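Local coordinates for N-terminal domain of PorA (28-171) (Porphyromonas gingivalis ATCC 33277, PDB 6KJK), which forms the N-terminal part of a type IX secretion system cargo protein that carries a conserved C-terminal domain and influences PorXY-SigP signalling, at residues F111-E116 against T122-V127. Residues are numbered along the deposited sequence; the frame is centred on the assembly and turned at random. Where two conformers were deposited one is given.
Sequences FSCFPE and TELATV
Phe111 and Val127 pair near one end of an antiparallel beta hairpin, strands 105-115 and 125-133, in a domain of two sheets that resembles a beta-sandwich. Their backbones exchange two bonds: Phe111 N to Val127 O at 2.9 Å, and Val127 N back to Phe111 O. Farther along, Cys113 N donates to Ala125 O, but its own carbonyl takes Leu124 N (Cys113 O to N 2.7 Å) instead of the amide of Ala125. With Leu124 at phi/psi -90/-27°, this displacement by one residue is consistent with a classic beta bulge, placing Leu124 and Ala125 opposite Cys113.

Polar pairing continues on one face, where Ser112 and Thr126 form a non-hydrogen-bonded backbone pair. Their backbone polar groups turn outward, to Lys53 and Asn16, and the hydroxyls add a side-chain bond across the pair, with Ser112 OG 2.7 Å from Thr126 OG1. Both oxygens sit beside their own backbone N, anti to the carbonyl carbon, which turns them toward each other.

Apolar contacts gather on the side of Phe111, Cys113, Ala125 and Val127. Phe111 CB meets Val127 CG1 there, and Cys113, Ala125 and Val127 rest against strand 5-9 of the other sheet. From the bulge, Leu124 points toward the opposite strand, lays CG 3.8 Å from Pro115 CD and extends the patch onto Val5 and Val50.

Around Phe114, which also has a cation-pi contact with Lys53, aliphatic and polar atoms mix. Glu123 runs alongside the ring in the same direction, its CG 3.4 Å from CE2, and a bend at chi2 (86°) keeps the carboxylate near CE2 and CZ. At the ring edge, in plane, lies Thr122 OG1, which is hydrogen-bonded to Ala119 O and stands 3.7 Å from Phe114 CD2.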
loop_
_atom_site.group_PDB
_atom_site.type_symbol
_atom_site.label_atom_id
_atom_site.label_comp_id
_atom_site.label_asym_id
_atom_site.label_seq_id
_atom_site.Cartn_x
_atom_site.Cartn_y
_atom_site.Cartn_z
ATOM N N PHE A 111 5.248 1.057 0.435
ATOM C CA PHE A 111 4.552 2.201 -0.137
ATOM C C PHE A 111 5.134 3.444 0.510
ATOM O O PHE A 111 5.213 3.523 1.756
ATOM C CB PHE A 111 3.057 2.115 0.151
ATOM C CG PHE A 111 2.313 3.363 -0.235
ATOM C CD1 PHE A 111 1.854 3.556 -1.538
ATOM C CD2 PHE A 111 2.109 4.368 0.697
ATOM C CE1 PHE A 111 1.158 4.726 -1.879
ATOM C CE2 PHE A 111 1.434 5.544 0.365
ATOM C CZ PHE A 111 0.956 5.703 -0.914
ATOM N N SER A 112 5.459 4.445 -0.297
ATOM C CA SER A 112 5.815 5.749 0.244
ATOM C C SER A 112 5.060 6.853 -0.458
ATOM O O SER A 112 4.780 6.795 -1.655
ATOM C CB SER A 112 7.315 6.055 0.097
ATOM O OG SER A 112 8.089 5.131 0.845
ATOM N N CYS A 113 4.814 7.893 0.307
ATOM C CA CYS A 113 4.259 9.147 -0.175
ATOM C C CYS A 113 5.423 10.102 -0.441
ATOM O O CYS A 113 6.279 10.276 0.429
ATOM C CB CYS A 113 3.373 9.714 0.947
ATOM S SG CYS A 113 2.226 11.003 0.551
ATOM N N PHE A 114 5.450 10.710 -1.616
ATOM C CA PHE A 114 6.485 11.673 -1.933
ATOM C C PHE A 114 5.837 13.013 -2.242
ATOM O O PHE A 114 4.704 13.059 -2.751
ATOM C CB PHE A 114 7.208 11.255 -3.209
ATOM C CG PHE A 114 8.055 10.036 -3.052
ATOM C CD1 PHE A 114 7.510 8.751 -3.179
ATOM C CD2 PHE A 114 9.417 10.163 -2.820
ATOM C CE1 PHE A 114 8.319 7.631 -3.053
ATOM C CE2 PHE A 114 10.218 9.036 -2.699
ATOM C CZ PHE A 114 9.653 7.774 -2.818
ATOM N N PRO A 115 6.532 14.119 -1.984
ATOM C CA PRO A 115 6.087 15.393 -2.543
ATOM C C PRO A 115 5.997 15.254 -4.047
ATOM O O PRO A 115 6.699 14.448 -4.668
ATOM C CB PRO A 115 7.207 16.366 -2.157
ATOM C CG PRO A 115 7.980 15.682 -1.078
ATOM C CD PRO A 115 7.876 14.226 -1.388
ATOM N N GLU A 116 5.098 16.040 -4.625
ATOM C CA GLU A 116 4.834 16.036 -6.051
ATOM C C GLU A 116 6.081 15.831 -6.911
ATOM O O GLU A 116 6.028 15.144 -7.940
ATOM C CB GLU A 116 4.170 17.354 -6.421
ATOM C CG GLU A 116 3.071 17.144 -7.346
ATOM C CD GLU A 116 2.629 18.411 -7.953
ATOM O OE1 GLU A 116 2.301 19.387 -7.236
ATOM O OE2 GLU A 116 2.649 18.415 -9.179
ATOM N N THR A 122 13.049 12.072 -0.633
ATOM C CA THR A 122 12.109 13.044 -0.101
ATOM C C THR A 122 10.851 12.413 0.510
ATOM O O THR A 122 9.913 13.144 0.825
ATOM C CB THR A 122 11.741 14.077 -1.173
ATOM O OG1 THR A 122 11.191 13.416 -2.319
ATOM C CG2 THR A 122 12.974 14.849 -1.605
ATOM N N GLU A 123 10.823 11.088 0.701
ATOM C CA GLU A 123 9.653 10.409 1.261
ATOM C C GLU A 123 9.067 11.148 2.461
ATOM O O GLU A 123 9.775 11.466 3.420
ATOM C CB GLU A 123 10.050 8.997 1.705
ATOM C CG GLU A 123 10.454 8.054 0.577
ATOM C CD GLU A 123 11.931 8.152 0.174
ATOM O OE1 GLU A 123 12.632 9.083 0.627
ATOM O OE2 GLU A 123 12.376 7.295 -0.623
ATOM N N LEU A 124 7.753 11.389 2.425
ATOM C CA LEU A 124 7.060 12.009 3.544
ATOM C C LEU A 124 6.528 10.999 4.546
ATOM O O LEU A 124 6.355 11.330 5.725
ATOM C CB LEU A 124 5.863 12.827 3.036
ATOM C CG LEU A 124 6.238 13.858 1.972
ATOM C CD1 LEU A 124 5.004 14.378 1.264
ATOM C CD2 LEU A 124 7.014 15.007 2.599
ATOM N N ALA A 125 6.229 9.780 4.093
ATOM C CA ALA A 125 5.703 8.723 4.935
ATOM C C ALA A 125 5.864 7.414 4.190
ATOM O O ALA A 125 5.738 7.384 2.969
ATOM C CB ALA A 125 4.215 8.925 5.251
ATOM N N THR A 126 6.147 6.355 4.930
ATOM C CA THR A 126 6.400 5.048 4.346
ATOM C C THR A 126 5.765 3.990 5.220
ATOM O O THR A 126 5.823 4.072 6.459
ATOM C CB THR A 126 7.917 4.811 4.306
ATOM O OG1 THR A 126 8.493 5.768 3.420
ATOM C CG2 THR A 126 8.266 3.398 3.822
ATOM N N VAL A 127 5.188 2.981 4.574
ATOM C CA VAL A 127 4.701 1.800 5.262
ATOM C C VAL A 127 5.174 0.581 4.488
ATOM O O VAL A 127 5.205 0.581 3.246
ATOM C CB VAL A 127 3.164 1.811 5.436
ATOM C CG1 VAL A 127 2.426 1.900 4.097
ATOM C CG2 VAL A 127 2.686 0.648 6.270
#